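Local coordinates for Mlr3007 protein (Mesorhizobium loti, PDB 3QQM) that probably transfers the amino group of leucine, isoleucine or valine to 2-oxoglutarate, using pyridoxal 5'-phosphate as cofactor, at residues S29-Y41 with L175-E187. Numbering follows the deposited sequence.
Sequences SFLRFDRHLARLY and LLPGVLRAELLDE
Val179 presents its two methyls to Arg32, at the N-cap of helix 33-41, and to Arg35, His36 and Arg39 within it, joining the smaller N-terminal domain of the class-IV aminotransferase fold to the larger C-terminal one; the axes of helix segments 33-41 and 179-186 approach to 10.0 Å at 116°. Val179 CG1, set anti to the backbone N (chi1 159°), packs against Arg32 CB at 3.6 Å and makes a CH-pi contact over the His36 ring, 3.9 Å from its centroid. Val179 CG2 lies over the centre of the Arg39 guanidinium, 3.5 Å from Arg39 CZ. In the plane of that group, Arg39 NH1 donates to Pro177 O at 3.2 Å.

One turn on from Val179, Glu183 OE1 takes a salt bridge from Arg32 NH1 at 2.9 Å, the carboxylate nearly perpendicular to the guanidinium and receiving the N-H from above its plane. Leu180 CD1 lies over one face of that guanidinium, toward the rim. Arg35 fits as a knob among Val179, Ala182, Glu183 and Asp186; its chain, extended from CG to NE (chi3 177°), carries the guanidinium across the Glu183 backbone to Asp186. There Arg35 NH1 and NH2 both grip Asp186 OD2, and Arg35 NH2 meets its anti lone pair at 2.7 Å. Trimming Arg35 to an alanine would probably leave Asp186 OD2 without either N-H and open a gap among Val179, Ala182 and Glu183.

In the second shell, Ser211 accepts from Arg32 NH2 through its carbonyl and hydrogen-bonds His36 NE2 through its hydroxyl, while Glu20 holds both His36 ND1 and Arg39 NH2. Arg39 NH1 and Val179 N both bond phosphate oxygen OP1 of the cofactor-modified Lys118, so the contact forms part of the phosphate site. Between the two side chains, a water accepts from Arg35 NE at 3.0 Å and donates to Glu183 OE2.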
ATOM      1  N   SER A  29      -5.822  18.771   3.934  1.00 24.41           N
ATOM      2  CA  SER A  29      -6.590  17.543   4.115  1.00 23.14           C
ATOM      3  C   SER A  29      -5.804  16.263   3.697  1.00 21.82           C
ATOM      4  O   SER A  29      -4.587  16.210   3.823  1.00 21.61           O
ATOM      5  CB  SER A  29      -7.916  17.681   3.354  1.00 23.25           C
ATOM      6  OG  SER A  29      -8.783  16.587   3.591  1.00 24.32           O
ATOM      7  N   PHE A  30      -6.486  15.265   3.161  1.00 20.49           N
ATOM      8  CA  PHE A  30      -5.819  13.995   2.833  1.00 19.79           C
ATOM      9  C   PHE A  30      -4.861  14.083   1.674  1.00 19.34           C
ATOM     10  O   PHE A  30      -5.205  14.550   0.616  1.00 19.09           O
ATOM     11  CB  PHE A  30      -6.839  12.886   2.549  1.00 19.29           C
ATOM     12  CG  PHE A  30      -7.832  12.694   3.636  1.00 19.17           C
ATOM     13  CD1 PHE A  30      -7.491  12.030   4.780  1.00 19.11           C
ATOM     14  CD2 PHE A  30      -9.108  13.229   3.529  1.00 19.98           C
ATOM     15  CE1 PHE A  30      -8.406  11.870   5.791  1.00 19.52           C
ATOM     16  CE2 PHE A  30     -10.031  13.076   4.536  1.00 19.40           C
ATOM     17  CZ  PHE A  30      -9.681  12.373   5.663  1.00 20.09           C
ATOM     18  N   LEU A  31      -3.651  13.607   1.886  1.00 19.12           N
ATOM     19  CA  LEU A  31      -2.665  13.612   0.833  1.00 19.25           C
ATOM     20  C   LEU A  31      -3.148  12.610  -0.247  1.00 18.35           C
ATOM     21  O   LEU A  31      -3.627  11.527   0.079  1.00 17.01           O
ATOM     22  CB  LEU A  31      -1.303  13.225   1.407  1.00 19.68           C
ATOM     23  CG  LEU A  31      -0.020  13.584   0.673  1.00 21.16           C
ATOM     24  CD1 LEU A  31       0.059  15.094   0.381  1.00 21.58           C
ATOM     25  CD2 LEU A  31       1.224  13.133   1.500  1.00 21.24           C
ATOM     26  N   ARG A  32      -3.114  13.038  -1.514  1.00 18.03           N
ATOM     27  CA  ARG A  32      -3.523  12.190  -2.636  1.00 17.81           C
ATOM     28  C   ARG A  32      -4.977  11.706  -2.489  1.00 17.24           C
ATOM     29  O   ARG A  32      -5.329  10.620  -2.930  1.00 16.22           O
ATOM     30  CB  ARG A  32      -2.551  10.996  -2.791  1.00 17.40           C
ATOM     31  CG  ARG A  32      -1.197  11.387  -3.337  1.00 17.93           C
ATOM     32  CD  ARG A  32      -0.220  10.202  -3.343  1.00 17.99           C
ATOM     33  NE  ARG A  32       0.310   9.963  -2.010  1.00 17.64           N
ATOM     34  CZ  ARG A  32       1.359  10.613  -1.516  1.00 18.28           C
ATOM     35  NH1 ARG A  32       2.017  11.507  -2.265  1.00 17.30           N
ATOM     36  NH2 ARG A  32       1.769  10.355  -0.281  1.00 18.43           N
ATOM     37  N   PHE A  33      -5.805  12.569  -1.898  1.00 17.42           N
ATOM     38  CA  PHE A  33      -7.200  12.268  -1.622  1.00 17.31           C
ATOM     39  C   PHE A  33      -7.956  11.777  -2.828  1.00 16.92           C
ATOM     40  O   PHE A  33      -8.584  10.747  -2.763  1.00 16.43           O
ATOM     41  CB  PHE A  33      -7.890  13.498  -0.997  1.00 17.85           C
ATOM     42  CG  PHE A  33      -9.268  13.225  -0.392  1.00 17.89           C
ATOM     43  CD1 PHE A  33      -9.611  11.970   0.119  1.00 17.23           C
ATOM     44  CD2 PHE A  33     -10.110  14.297  -0.098  1.00 18.29           C
ATOM     45  CE1 PHE A  33     -10.845  11.771   0.743  1.00 17.36           C
ATOM     46  CE2 PHE A  33     -11.333  14.099   0.549  1.00 18.14           C
ATOM     47  CZ  PHE A  33     -11.697  12.843   0.962  1.00 17.79           C
ATOM     48  N   ASP A  34      -7.865  12.480  -3.939  1.00 17.37           N
ATOM     49  CA  ASP A  34      -8.607  12.060  -5.117  1.00 17.77           C
ATOM     50  C   ASP A  34      -8.138  10.686  -5.627  1.00 16.97           C
ATOM     51  O   ASP A  34      -8.956   9.876  -6.028  1.00 16.95           O
ATOM     52  CB  ASP A  34      -8.618  13.133  -6.208  1.00 18.65           C
ATOM     53  CG  ASP A  34      -7.249  13.569  -6.623  1.00 20.49           C
ATOM     54  OD1 ASP A  34      -6.250  13.020  -6.095  1.00 22.88           O
ATOM     55  OD2 ASP A  34      -7.175  14.476  -7.478  1.00 22.40           O
ATOM     56  N   ARG A  35      -6.851  10.417  -5.589  1.00 16.17           N
ATOM     57  CA  ARG A  35      -6.394   9.118  -6.010  1.00 15.93           C
ATOM     58  C   ARG A  35      -7.012   8.034  -5.110  1.00 15.33           C
ATOM     59  O   ARG A  35      -7.464   7.037  -5.623  1.00 14.83           O
ATOM     60  CB  ARG A  35      -4.880   9.019  -6.030  1.00 15.89           C
ATOM     61  CG  ARG A  35      -4.217   9.907  -7.106  1.00 16.85           C
ATOM     62  CD  ARG A  35      -2.738   9.588  -7.249  1.00 17.45           C
ATOM     63  NE  ARG A  35      -2.115  10.368  -8.304  1.00 19.11           N
ATOM     64  CZ  ARG A  35      -2.094  10.023  -9.599  1.00 20.15           C
ATOM     65  NH1 ARG A  35      -2.701   8.922 -10.020  1.00 19.47           N
ATOM     66  NH2 ARG A  35      -1.496  10.817 -10.490  1.00 21.45           N
ATOM     67  N   HIS A  36      -7.069   8.269  -3.787  1.00 14.85           N
ATOM     68  CA  HIS A  36      -7.642   7.289  -2.845  1.00 14.30           C
ATOM     69  C   HIS A  36      -9.111   7.006  -3.117  1.00 14.26           C
ATOM     70  O   HIS A  36      -9.522   5.857  -3.113  1.00 14.07           O
ATOM     71  CB  HIS A  36      -7.465   7.709  -1.374  1.00 14.12           C
ATOM     72  CG  HIS A  36      -6.053   7.603  -0.888  1.00 14.78           C
ATOM     73  ND1 HIS A  36      -5.462   6.395  -0.576  1.00 13.01           N
ATOM     74  CD2 HIS A  36      -5.111   8.550  -0.661  1.00 14.23           C
ATOM     75  CE1 HIS A  36      -4.213   6.604  -0.205  1.00 13.25           C
ATOM     76  NE2 HIS A  36      -3.976   7.901  -0.248  1.00 13.54           N
ATOM     77  N   LEU A  37      -9.898   8.056  -3.314  1.00 14.30           N
ATOM     78  CA  LEU A  37     -11.321   7.903  -3.587  1.00 14.72           C
ATOM     79  C   LEU A  37     -11.537   7.267  -4.976  1.00 14.38           C
ATOM     80  O   LEU A  37     -12.418   6.451  -5.151  1.00 14.35           O
ATOM     81  CB  LEU A  37     -12.034   9.254  -3.470  1.00 15.09           C
ATOM     82  CG  LEU A  37     -12.003   9.859  -2.066  1.00 14.99           C
ATOM     83  CD1 LEU A  37     -12.647  11.218  -2.028  1.00 15.17           C
ATOM     84  CD2 LEU A  37     -12.708   8.957  -1.098  1.00 15.23           C
ATOM     85  N   ALA A  38     -10.713   7.625  -5.943  1.00 14.24           N
ATOM     86  CA  ALA A  38     -10.826   7.032  -7.276  1.00 14.56           C
ATOM     87  C   ALA A  38     -10.693   5.523  -7.146  1.00 14.31           C
ATOM     88  O   ALA A  38     -11.518   4.789  -7.671  1.00 14.38           O
ATOM     89  CB  ALA A  38      -9.770   7.576  -8.242  1.00 14.15           C
ATOM     90  N   ARG A  39      -9.658   5.073  -6.436  1.00 13.84           N
ATOM     91  CA  ARG A  39      -9.443   3.655  -6.236  1.00 13.86           C
ATOM     92  C   ARG A  39     -10.599   2.998  -5.478  1.00 13.70           C
ATOM     93  O   ARG A  39     -11.095   1.985  -5.907  1.00 13.71           O
ATOM     94  CB  ARG A  39      -8.161   3.399  -5.463  1.00 13.80           C
ATOM     95  CG  ARG A  39      -7.897   1.898  -5.270  1.00 13.87           C
ATOM     96  CD  ARG A  39      -6.530   1.659  -4.801  1.00 13.48           C
ATOM     97  NE  ARG A  39      -6.299   2.168  -3.456  1.00 12.71           N
ATOM     98  CZ  ARG A  39      -5.097   2.216  -2.887  1.00 12.91           C
ATOM     99  NH1 ARG A  39      -4.016   1.884  -3.583  1.00 12.99           N
ATOM    100  NH2 ARG A  39      -4.953   2.684  -1.652  1.00 12.44           N
ATOM    101  N   LEU A  40     -10.959   3.555  -4.322  1.00 13.53           N
ATOM    102  CA  LEU A  40     -12.043   3.017  -3.505  1.00 14.00           C
ATOM    103  C   LEU A  40     -13.370   2.950  -4.266  1.00 14.32           C
ATOM    104  O   LEU A  40     -14.054   1.918  -4.258  1.00 14.24           O
ATOM    105  CB  LEU A  40     -12.241   3.860  -2.238  1.00 13.90           C
ATOM    106  CG  LEU A  40     -13.410   3.460  -1.351  1.00 14.29           C
ATOM    107  CD1 LEU A  40     -13.223   2.038  -0.819  1.00 14.52           C
ATOM    108  CD2 LEU A  40     -13.551   4.453  -0.222  1.00 14.98           C
ATOM    109  N   TYR A  41     -13.727   4.034  -4.936  1.00 14.77           N
ATOM    110  CA  TYR A  41     -14.983   4.044  -5.658  1.00 15.64           C
ATOM    111  C   TYR A  41     -14.946   3.111  -6.863  1.00 15.66           C
ATOM    112  O   TYR A  41     -15.952   2.447  -7.169  1.00 15.77           O
ATOM    113  CB  TYR A  41     -15.391   5.446  -6.055  1.00 16.09           C
ATOM    114  CG  TYR A  41     -15.668   6.362  -4.895  1.00 17.21           C
ATOM    115  CD1 TYR A  41     -16.265   5.896  -3.757  1.00 19.10           C
ATOM    116  CD2 TYR A  41     -15.494   7.721  -5.013  1.00 18.85           C
ATOM    117  CE1 TYR A  41     -16.566   6.742  -2.705  1.00 20.57           C
ATOM    118  CE2 TYR A  41     -15.814   8.581  -3.974  1.00 19.86           C
ATOM    119  CZ  TYR A  41     -16.352   8.084  -2.829  1.00 20.15           C
ATOM    120  OH  TYR A  41     -16.672   8.912  -1.785  1.00 21.29           O
ATOM    121  N   LEU A 175       0.192  -7.465  -7.807  1.00 14.23           N
ATOM    122  CA  LEU A 175       0.378  -6.501  -6.705  1.00 13.66           C
ATOM    123  C   LEU A 175      -0.737  -5.436  -6.704  1.00 13.17           C
ATOM    124  O   LEU A 175      -1.536  -5.334  -7.647  1.00 12.89           O
ATOM    125  CB  LEU A 175       1.717  -5.769  -6.809  1.00 13.38           C
ATOM    126  CG  LEU A 175       1.980  -5.167  -8.208  1.00 13.82           C
ATOM    127  CD1 LEU A 175       2.483  -3.722  -8.168  1.00 12.18           C
ATOM    128  CD2 LEU A 175       2.898  -6.090  -9.025  1.00 12.92           C
ATOM    129  N   LEU A 176      -0.761  -4.645  -5.640  1.00 12.80           N
ATOM    130  CA  LEU A 176      -1.707  -3.574  -5.496  1.00 12.65           C
ATOM    131  C   LEU A 176      -1.231  -2.325  -6.253  1.00 12.56           C
ATOM    132  O   LEU A 176      -0.092  -1.902  -6.096  1.00 11.89           O
ATOM    133  CB  LEU A 176      -1.853  -3.213  -4.040  1.00 12.44           C
ATOM    134  CG  LEU A 176      -2.890  -2.146  -3.753  1.00 12.55           C
ATOM    135  CD1 LEU A 176      -4.249  -2.748  -3.900  1.00 12.26           C
ATOM    136  CD2 LEU A 176      -2.713  -1.542  -2.341  1.00 12.55           C
ATOM    137  N   PRO A 177      -2.095  -1.753  -7.111  1.00 12.80           N
ATOM    138  CA  PRO A 177      -1.674  -0.532  -7.739  1.00 13.02           C
ATOM    139  C   PRO A 177      -1.783   0.545  -6.689  1.00 12.87           C
ATOM    140  O   PRO A 177      -2.849   1.127  -6.508  1.00 13.08           O
ATOM    141  CB  PRO A 177      -2.701  -0.325  -8.869  1.00 13.39           C
ATOM    142  CG  PRO A 177      -3.910  -1.034  -8.415  1.00 13.42           C
ATOM    143  CD  PRO A 177      -3.372  -2.243  -7.659  1.00 13.27           C
ATOM    144  N   GLY A 178      -0.701   0.759  -5.954  1.00 12.73           N
ATOM    145  CA  GLY A 178      -0.673   1.759  -4.912  1.00 12.35           C
ATOM    146  C   GLY A 178      -0.872   3.169  -5.420  1.00 12.46           C
ATOM    147  O   GLY A 178      -0.577   3.492  -6.574  1.00 12.44           O
ATOM    148  N   VAL A 179      -1.394   3.999  -4.527  1.00 12.30           N
ATOM    149  CA  VAL A 179      -1.665   5.394  -4.778  1.00 12.22           C
ATOM    150  C   VAL A 179      -0.363   6.227  -4.873  1.00 12.15           C
ATOM    151  O   VAL A 179      -0.261   7.092  -5.711  1.00 12.05           O
ATOM    152  CB  VAL A 179      -2.633   5.924  -3.707  1.00 12.55           C
ATOM    153  CG1 VAL A 179      -2.576   7.464  -3.573  1.00 12.60           C
ATOM    154  CG2 VAL A 179      -4.065   5.397  -4.003  1.00 11.63           C
ATOM    155  N   LEU A 180       0.603   5.998  -4.001  1.00 11.87           N
ATOM    156  CA  LEU A 180       1.868   6.705  -4.145  1.00 12.24           C
ATOM    157  C   LEU A 180       2.441   6.232  -5.485  1.00 12.12           C
ATOM    158  O   LEU A 180       2.839   7.030  -6.314  1.00 12.00           O
ATOM    159  CB  LEU A 180       2.832   6.381  -3.010  1.00 12.02           C
ATOM    160  CG  LEU A 180       4.251   6.938  -3.192  1.00 13.04           C
ATOM    161  CD1 LEU A 180       4.258   8.488  -3.161  1.00 13.17           C
ATOM    162  CD2 LEU A 180       5.247   6.399  -2.173  1.00 12.74           C
ATOM    163  N   ARG A 181       2.414   4.923  -5.698  1.00 12.16           N
ATOM    164  CA  ARG A 181       2.925   4.302  -6.922  1.00 12.92           C
ATOM    165  C   ARG A 181       2.332   4.969  -8.127  1.00 13.40           C
ATOM    166  O   ARG A 181       3.047   5.349  -9.036  1.00 14.16           O
ATOM    167  CB  ARG A 181       2.570   2.821  -6.955  1.00 12.93           C
ATOM    168  CG  ARG A 181       2.988   2.074  -8.214  1.00 13.21           C
ATOM    169  CD  ARG A 181       2.459   0.641  -8.144  1.00 13.69           C
ATOM    170  NE  ARG A 181       2.822  -0.174  -9.305  1.00 12.93           N
ATOM    171  CZ  ARG A 181       2.147  -0.216 -10.438  1.00 12.87           C
ATOM    172  NH1 ARG A 181       1.050   0.523 -10.605  1.00 12.91           N
ATOM    173  NH2 ARG A 181       2.580  -1.004 -11.422  1.00 13.64           N
ATOM    174  N   ALA A 182       1.015   5.121  -8.131  1.00 13.53           N
ATOM    175  CA  ALA A 182       0.339   5.758  -9.237  1.00 13.78           C
ATOM    176  C   ALA A 182       0.820   7.200  -9.427  1.00 14.41           C
ATOM    177  O   ALA A 182       1.001   7.660 -10.551  1.00 15.00           O
ATOM    178  CB  ALA A 182      -1.162   5.744  -8.999  1.00 13.51           C
ATOM    179  N   GLU A 183       0.990   7.942  -8.343  1.00 14.78           N
ATOM    180  CA  GLU A 183       1.410   9.323  -8.498  1.00 15.80           C
ATOM    181  C   GLU A 183       2.814   9.406  -9.111  1.00 15.89           C
ATOM    182  O   GLU A 183       3.070  10.264  -9.949  1.00 16.07           O
ATOM    183  CB  GLU A 183       1.380  10.070  -7.169  1.00 16.35           C
ATOM    184  CG  GLU A 183       1.543  11.619  -7.291  1.00 18.27           C
ATOM    185  CD  GLU A 183       1.448  12.324  -5.938  1.00 21.41           C
ATOM    186  OE1 GLU A 183       2.316  12.087  -5.071  1.00 22.44           O
ATOM    187  OE2 GLU A 183       0.522  13.161  -5.756  1.00 24.17           O
ATOM    188  N   LEU A 184       3.711   8.531  -8.671  1.00 15.69           N
ATOM    189  CA  LEU A 184       5.068   8.535  -9.168  1.00 16.33           C
ATOM    190  C   LEU A 184       5.112   8.119 -10.636  1.00 16.65           C
ATOM    191  O   LEU A 184       5.955   8.603 -11.390  1.00 17.25           O
ATOM    192  CB  LEU A 184       5.964   7.620  -8.330  1.00 16.29           C
ATOM    193  CG  LEU A 184       6.185   7.959  -6.856  1.00 16.35           C
ATOM    194  CD1 LEU A 184       6.965   6.827  -6.212  1.00 16.42           C
ATOM    195  CD2 LEU A 184       6.905   9.302  -6.662  1.00 16.82           C
ATOM    196  N   LEU A 185       4.205   7.230 -11.044  1.00 16.57           N
ATOM    197  CA  LEU A 185       4.162   6.786 -12.429  1.00 16.89           C
ATOM    198  C   LEU A 185       3.669   7.906 -13.304  1.00 17.64           C
ATOM    199  O   LEU A 185       4.242   8.161 -14.368  1.00 17.72           O
ATOM    200  CB  LEU A 185       3.276   5.536 -12.600  1.00 16.54           C
ATOM    201  CG  LEU A 185       3.899   4.198 -12.165  1.00 16.31           C
ATOM    202  CD1 LEU A 185       2.863   3.092 -12.049  1.00 15.58           C
ATOM    203  CD2 LEU A 185       5.020   3.805 -13.148  1.00 15.60           C
ATOM    204  N   ASP A 186       2.604   8.579 -12.864  1.00 17.89           N
ATOM    205  CA  ASP A 186       2.040   9.694 -13.642  1.00 18.98           C
ATOM    206  C   ASP A 186       2.995  10.910 -13.726  1.00 19.51           C
ATOM    207  O   ASP A 186       2.924  11.683 -14.665  1.00 19.66           O
ATOM    208  CB  ASP A 186       0.671  10.129 -13.078  1.00 18.87           C
ATOM    209  CG  ASP A 186      -0.426   9.076 -13.293  1.00 19.62           C
ATOM    210  OD1 ASP A 186      -0.237   8.146 -14.121  1.00 20.33           O
ATOM    211  OD2 ASP A 186      -1.494   9.203 -12.644  1.00 20.19           O
ATOM    212  N   GLU A 187       3.870  11.077 -12.738  1.00 19.62           N
ATOM    213  CA  GLU A 187       4.825  12.205 -12.758  1.00 20.58           C
ATOM    214  C   GLU A 187       6.058  11.898 -13.616  1.00 20.86           C
ATOM    215  O   GLU A 187       6.872  12.777 -13.847  1.00 20.78           O
ATOM    216  CB  GLU A 187       5.271  12.577 -11.341  1.00 20.50           C
ATOM    217  CG  GLU A 187       4.206  13.236 -10.492  1.00 21.42           C
ATOM    218  CD  GLU A 187       4.616  13.351  -9.017  1.00 22.66           C
ATOM    219  OE1 GLU A 187       5.620  12.721  -8.638  1.00 23.19           O
ATOM    220  OE2 GLU A 187       3.922  14.047  -8.234  1.00 23.42           O
TER
HETATM  221  O   HOH W   1      -1.521  13.237  -7.469  1.00 33.12           O